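Local structure of YUKD protein (Bacillus subtilis, 2BPS) at residues A[8-13]-A[75-80]; A[19-24]-A[33-38]. The protein is required for secretion of YukE and is probably a component or regulator of the ESX/ESAT-6-like secretion system, with a ubiquitin-like fold. All blocks are in the same frame, centred on the assembly; numbering follows the deposited sequence.

In the fold
The two contacts build the body of the ubiquitin-like fold, a mixed sheet wrapped over one helix, and their centres lie about 10 Å apart. Along the chain, strand 4-10 comes first, then strand 18-24 and helix 31-39, and strand 77-80 last, so that contact 2 falls entirely between the two halves of contact 1. Contact 1 pairs the first and last strands in the middle of the sheet; contact 2 lays the edge strand 18-24 against the helix. They meet directly: I9 N reaches F19 O in the antiparallel hairpin pairing, and I80 packs on A36. Residues close to both chain ends thus share one hydrophobic core under the helix.

Contact 1: residues A[8-13]-A[75-80]; sequences TIDLKH and GDRLEI
Parallel pairing of the first and last strands at the centre of the sheet is a hallmark of the ubiquitin-like beta-grasp fold, and here strand 8-10 runs beside 77-80 with their axes 4.7 Å apart. Backbone bonds alternate from strand to strand: T8 N donates to D76 O, L78 N to T8 O at 2.7 Å, and D10 N to L78 O, while I80 N makes a weak bond to D10 O. The side chains divide between two faces. I9 and L78 turn to the face beneath helix 31-39, where both rest on V32, as suits branched apolar residues; I9 CD1 lies 4.1 Å from L78 CB. Farther along, I80 CD1 fits against I9 CG2 and, at 3.5 Å, against L11 CD2, the L11 and I80 side chains lying alongside each other.

On the other face the polar groups of T8, D10, R77 and E79 find partners: R77 pairs with D10, E79 forms a salt bridge with R53 of the adjacent strand 51-54, and T8 OG1 hydrogen-bonds D20 OD1. The R77 chain, extended from CG to NE, brings the NE/NH1 edge of its guanidinium up to D10, whose CG stands anti to the backbone N (chi1 -172°), bringing the carboxylate out to meet it. An alanine here in place of R77 would remove both donors to OD1, and the D10 carboxylate, left with little beyond the weak bond from K12 N to OD2, would probably be freer to turn. E79 OE1 also comes 3.4 Å from H13 CE1, ring and carboxylate planes being steeply inclined. The D10–R77 grip is side-on: NH1 at 3.0 Å and NE at 3.1 Å both bond D10 OD1, which lies in the guanidinium plane, and both approach from the same face of the carboxylate, NH1 from well above its plane.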
loop_
_atom_site.group_PDB
_atom_site.type_symbol
_atom_site.label_atom_id
_atom_site.label_comp_id
_atom_site.label_asym_id
_atom_site.label_seq_id
_atom_site.Cartn_x
_atom_site.Cartn_y
_atom_site.Cartn_z
ATOM N N THR A 8 -2.586 2.977 -6.224
ATOM C CA THR A 8 -3.890 3.141 -5.598
ATOM C C THR A 8 -3.955 2.295 -4.344
ATOM O O THR A 8 -3.577 1.122 -4.365
ATOM C CB THR A 8 -5.004 2.682 -6.512
ATOM O OG1 THR A 8 -4.966 3.451 -7.700
ATOM C CG2 THR A 8 -6.341 2.876 -5.860
ATOM N N ILE A 9 -4.432 2.883 -3.252
ATOM C CA ILE A 9 -4.557 2.143 -2.013
ATOM C C ILE A 9 -6.030 1.849 -1.752
ATOM O O ILE A 9 -6.874 2.748 -1.800
ATOM C CB ILE A 9 -3.963 2.923 -0.853
ATOM C CG1 ILE A 9 -2.566 3.430 -1.242
ATOM C CG2 ILE A 9 -3.902 2.040 0.376
ATOM C CD1 ILE A 9 -1.618 2.372 -1.813
ATOM N N ASP A 10 -6.331 0.581 -1.486
ATOM C CA ASP A 10 -7.695 0.136 -1.245
ATOM C C ASP A 10 -7.903 -0.385 0.182
ATOM O O ASP A 10 -7.364 -1.415 0.564
ATOM C CB ASP A 10 -8.043 -0.947 -2.270
ATOM C CG ASP A 10 -9.507 -1.343 -2.245
ATOM O OD1 ASP A 10 -9.966 -1.927 -3.253
ATOM O OD2 ASP A 10 -10.201 -1.088 -1.229
ATOM N N LEU A 11 -8.692 0.343 0.967
ATOM C CA LEU A 11 -8.985 -0.045 2.341
ATOM C C LEU A 11 -10.276 -0.864 2.402
ATOM O O LEU A 11 -11.110 -0.678 3.292
ATOM C CB LEU A 11 -9.118 1.200 3.221
ATOM C CG LEU A 11 -7.843 2.033 3.353
ATOM C CD1 LEU A 11 -8.157 3.342 4.040
ATOM C CD2 LEU A 11 -6.801 1.258 4.133
ATOM N N LYS A 12 -10.427 -1.773 1.446
ATOM C CA LYS A 12 -11.595 -2.641 1.373
ATOM C C LYS A 12 -11.881 -3.307 2.727
ATOM O O LYS A 12 -13.013 -3.297 3.202
ATOM C CB LYS A 12 -11.353 -3.709 0.299
ATOM C CG LYS A 12 -12.482 -4.702 0.105
ATOM C CD LYS A 12 -12.079 -5.846 -0.844
ATOM C CE LYS A 12 -11.778 -5.371 -2.282
ATOM N NZ LYS A 12 -12.964 -4.817 -3.029
ATOM N N HIS A 13 -10.838 -3.870 3.336
ATOM C CA HIS A 13 -10.936 -4.572 4.619
ATOM C C HIS A 13 -11.030 -3.659 5.834
ATOM O O HIS A 13 -10.763 -4.087 6.959
ATOM C CB HIS A 13 -9.733 -5.507 4.802
ATOM C CG HIS A 13 -9.602 -6.539 3.729
ATOM N ND1 HIS A 13 -8.427 -7.222 3.492
ATOM C CD2 HIS A 13 -10.488 -6.981 2.805
ATOM C CE1 HIS A 13 -8.594 -8.035 2.464
ATOM N NE2 HIS A 13 -9.836 -7.907 2.029
ATOM N N GLY A 75 -0.086 2.248 -11.591
ATOM C CA GLY A 75 -1.194 1.419 -12.019
ATOM C C GLY A 75 -1.559 0.361 -11.000
ATOM O O GLY A 75 -2.723 -0.035 -10.912
ATOM N N ASP A 76 -0.575 -0.107 -10.234
ATOM C CA ASP A 76 -0.815 -1.123 -9.208
ATOM C C ASP A 76 -1.813 -0.672 -8.134
ATOM O O ASP A 76 -1.832 0.491 -7.715
ATOM C CB ASP A 76 0.504 -1.528 -8.527
ATOM C CG ASP A 76 1.355 -2.429 -9.396
ATOM O OD1 ASP A 76 0.898 -2.744 -10.515
ATOM O OD2 ASP A 76 2.465 -2.820 -8.964
ATOM N N ARG A 77 -2.645 -1.606 -7.696
ATOM C CA ARG A 77 -3.630 -1.324 -6.666
ATOM C C ARG A 77 -3.234 -2.167 -5.465
ATOM O O ARG A 77 -3.195 -3.399 -5.555
ATOM C CB ARG A 77 -5.025 -1.720 -7.157
ATOM C CG ARG A 77 -6.174 -1.330 -6.244
ATOM C CD ARG A 77 -7.462 -1.945 -6.765
ATOM N NE ARG A 77 -8.649 -1.526 -6.016
ATOM C CZ ARG A 77 -9.529 -0.617 -6.437
ATOM N NH1 ARG A 77 -10.577 -0.307 -5.680
ATOM N NH2 ARG A 77 -9.367 -0.020 -7.615
ATOM N N LEU A 78 -2.910 -1.516 -4.351
ATOM C CA LEU A 78 -2.526 -2.267 -3.160
ATOM C C LEU A 78 -3.700 -2.375 -2.199
ATOM O O LEU A 78 -4.252 -1.375 -1.742
ATOM C CB LEU A 78 -1.328 -1.624 -2.440
ATOM C CG LEU A 78 -0.035 -1.345 -3.215
ATOM C CD1 LEU A 78 1.110 -1.182 -2.222
ATOM C CD2 LEU A 78 0.275 -2.469 -4.180
ATOM N N GLU A 79 -4.084 -3.606 -1.910
ATOM C CA GLU A 79 -5.185 -3.874 -1.007
ATOM C C GLU A 79 -4.518 -4.184 0.317
ATOM O O GLU A 79 -3.740 -5.135 0.411
ATOM C CB GLU A 79 -5.971 -5.086 -1.523
ATOM C CG GLU A 79 -7.235 -5.463 -0.793
ATOM C CD GLU A 79 -7.873 -6.726 -1.388
ATOM O OE1 GLU A 79 -7.734 -7.830 -0.797
ATOM O OE2 GLU A 79 -8.504 -6.614 -2.463
ATOM N N ILE A 80 -4.776 -3.357 1.324
ATOM C CA ILE A 80 -4.207 -3.583 2.645
ATOM C C ILE A 80 -5.033 -4.677 3.290
ATOM O O ILE A 80 -6.258 -4.589 3.334
ATOM C CB ILE A 80 -4.292 -2.328 3.523
ATOM C CG1 ILE A 80 -3.316 -1.267 3.003
ATOM C CG2 ILE A 80 -3.997 -2.688 4.972
ATOM C CD1 ILE A 80 -3.520 0.113 3.599
#

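Contact 2: residues A[19-24]-A[33-38]; sequences FDLRLS and IDIAWQ
Strand 19-24 and helix 33-38 lie 10.7 Å apart between axes, their chain directions 132° from each other, so side chains alone bridge the gap. Every second residue of the strand, F19, L21 and L23, faces the helix, while the charged D20 and R22 between them point to the other side. I35 carries most of the helix side of the contact. Its CD1 meets two leucines, 4.2 Å from L21 CD1 and 4.4 Å from L23 CD1, and its CG2 approaches F19 CE2 more loosely. A long branched side chain suits a span of this width. The next residue, A36, has only a methyl group, which lets the aromatic ring come close to the helix backbone: F19 CZ lies 3.6 Å from A36 CA and 3.9 Å from A36 CB. The ring gets there because F19 CG sits between the backbone N and the carbonyl carbon (chi1 65°). No hydrogen bond crosses the contact, which is purely apolar. Strand 18-24 is an outer strand of the sheet, antiparallel to 4-10, where F19 touches I9 and L23 touches I5 and I7; farther in, I33 and A36 of the helix pack on I80 of strand 77-80.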
loop_
_atom_site.group_PDB
_atom_site.type_symbol
_atom_site.label_atom_id
_atom_site.label_comp_id
_atom_site.label_asym_id
_atom_site.label_seq_id
_atom_site.Cartn_x
_atom_site.Cartn_y
_atom_site.Cartn_z
ATOM N N PHE A 19 -7.938 5.618 -2.174
ATOM C CA PHE A 19 -7.288 6.846 -2.599
ATOM C C PHE A 19 -6.048 6.564 -3.430
ATOM O O PHE A 19 -5.536 5.453 -3.418
ATOM C CB PHE A 19 -6.917 7.697 -1.393
ATOM C CG PHE A 19 -5.902 7.068 -0.504
ATOM C CD1 PHE A 19 -6.247 6.019 0.332
ATOM C CD2 PHE A 19 -4.590 7.528 -0.496
ATOM C CE1 PHE A 19 -5.297 5.434 1.173
ATOM C CE2 PHE A 19 -3.636 6.948 0.338
ATOM C CZ PHE A 19 -3.990 5.901 1.175
ATOM N N ASP A 20 -5.583 7.569 -4.165
ATOM C CA ASP A 20 -4.387 7.421 -4.983
ATOM C C ASP A 20 -3.197 8.035 -4.251
ATOM O O ASP A 20 -3.342 9.012 -3.510
ATOM C CB ASP A 20 -4.583 8.073 -6.357
ATOM C CG ASP A 20 -5.510 7.265 -7.251
ATOM O OD1 ASP A 20 -5.736 6.076 -6.935
ATOM O OD2 ASP A 20 -6.002 7.799 -8.270
ATOM N N LEU A 21 -2.018 7.464 -4.465
ATOM C CA LEU A 21 -0.813 7.926 -3.785
ATOM C C LEU A 21 0.415 7.917 -4.690
ATOM O O LEU A 21 0.576 7.022 -5.513
ATOM C CB LEU A 21 -0.571 7.013 -2.571
ATOM C CG LEU A 21 0.436 7.237 -1.437
ATOM C CD1 LEU A 21 1.462 6.110 -1.439
ATOM C CD2 LEU A 21 1.071 8.597 -1.560
ATOM N N ARG A 22 1.263 8.931 -4.550
ATOM C CA ARG A 22 2.509 9.001 -5.303
ATOM C C ARG A 22 3.653 9.093 -4.302
ATOM O O ARG A 22 3.740 10.054 -3.532
ATOM C CB ARG A 22 2.572 10.224 -6.214
ATOM C CG ARG A 22 3.982 10.427 -6.786
ATOM C CD ARG A 22 4.077 11.625 -7.700
ATOM N NE ARG A 22 3.302 11.426 -8.918
ATOM C CZ ARG A 22 3.155 12.345 -9.864
ATOM N NH1 ARG A 22 2.435 12.077 -10.940
ATOM N NH2 ARG A 22 3.726 13.533 -9.733
ATOM N N LEU A 23 4.529 8.097 -4.314
ATOM C CA LEU A 23 5.658 8.089 -3.400
ATOM C C LEU A 23 6.850 7.389 -4.035
ATOM O O LEU A 23 6.727 6.748 -5.078
ATOM C CB LEU A 23 5.283 7.380 -2.093
ATOM C CG LEU A 23 5.380 5.855 -2.051
ATOM C CD1 LEU A 23 5.076 5.376 -0.639
ATOM C CD2 LEU A 23 4.421 5.241 -3.054
ATOM N N SER A 24 8.007 7.524 -3.395
ATOM C CA SER A 24 9.220 6.897 -3.885
ATOM C C SER A 24 9.187 5.400 -3.600
ATOM O O SER A 24 8.885 4.979 -2.480
ATOM C CB SER A 24 10.436 7.521 -3.220
ATOM O OG SER A 24 11.613 6.897 -3.690
ATOM N N ILE A 33 0.839 1.999 4.427
ATOM C CA ILE A 33 -0.084 1.857 5.540
ATOM C C ILE A 33 -0.074 3.050 6.503
ATOM O O ILE A 33 -1.135 3.504 6.963
ATOM C CB ILE A 33 0.187 0.560 6.299
ATOM C CG1 ILE A 33 0.122 -0.617 5.329
ATOM C CG2 ILE A 33 -0.874 0.344 7.359
ATOM C CD1 ILE A 33 0.403 -1.938 5.969
ATOM N N ASP A 34 1.113 3.566 6.808
ATOM C CA ASP A 34 1.216 4.722 7.695
ATOM C C ASP A 34 0.433 5.865 7.069
ATOM O O ASP A 34 -0.419 6.483 7.704
ATOM C CB ASP A 34 2.674 5.134 7.857
ATOM C CG ASP A 34 3.526 4.026 8.450
ATOM O OD1 ASP A 34 4.764 4.208 8.501
ATOM O OD2 ASP A 34 2.958 2.980 8.865
ATOM N N ILE A 35 0.741 6.128 5.807
ATOM C CA ILE A 35 0.089 7.176 5.053
ATOM C C ILE A 35 -1.419 6.966 5.016
ATOM O O ILE A 35 -2.192 7.901 5.233
ATOM C CB ILE A 35 0.631 7.213 3.616
ATOM C CG1 ILE A 35 2.137 7.490 3.656
ATOM C CG2 ILE A 35 -0.108 8.262 2.798
ATOM C CD1 ILE A 35 2.765 7.639 2.299
ATOM N N ALA A 36 -1.836 5.735 4.746
ATOM C CA ALA A 36 -3.253 5.423 4.679
ATOM C C ALA A 36 -3.971 5.879 5.938
ATOM O O ALA A 36 -4.996 6.549 5.860
ATOM C CB ALA A 36 -3.443 3.944 4.486
ATOM N N TRP A 37 -3.428 5.526 7.099
ATOM C CA TRP A 37 -4.047 5.902 8.369
ATOM C C TRP A 37 -4.046 7.399 8.646
ATOM O O TRP A 37 -5.002 7.912 9.218
ATOM C CB TRP A 37 -3.414 5.111 9.526
ATOM C CG TRP A 37 -4.283 3.928 9.956
ATOM C CD1 TRP A 37 -5.032 3.830 11.102
ATOM C CD2 TRP A 37 -4.590 2.752 9.186
ATOM N NE1 TRP A 37 -5.791 2.680 11.086
ATOM C CE2 TRP A 37 -5.538 1.999 9.926
ATOM C CE3 TRP A 37 -4.162 2.264 7.944
ATOM C CZ2 TRP A 37 -6.065 0.786 9.463
ATOM C CZ3 TRP A 37 -4.690 1.052 7.482
ATOM C CH2 TRP A 37 -5.632 0.330 8.245
ATOM N N GLN A 38 -2.992 8.099 8.227
ATOM C CA GLN A 38 -2.904 9.550 8.410
ATOM C C GLN A 38 -3.982 10.204 7.539
ATOM O O GLN A 38 -4.823 10.947 8.022
ATOM C CB GLN A 38 -1.516 10.079 7.991
ATOM C CG GLN A 38 -0.330 9.698 8.910
ATOM C CD GLN A 38 1.057 10.233 8.433
ATOM O OE1 GLN A 38 1.206 11.411 8.090
ATOM N NE2 GLN A 38 2.069 9.361 8.437
#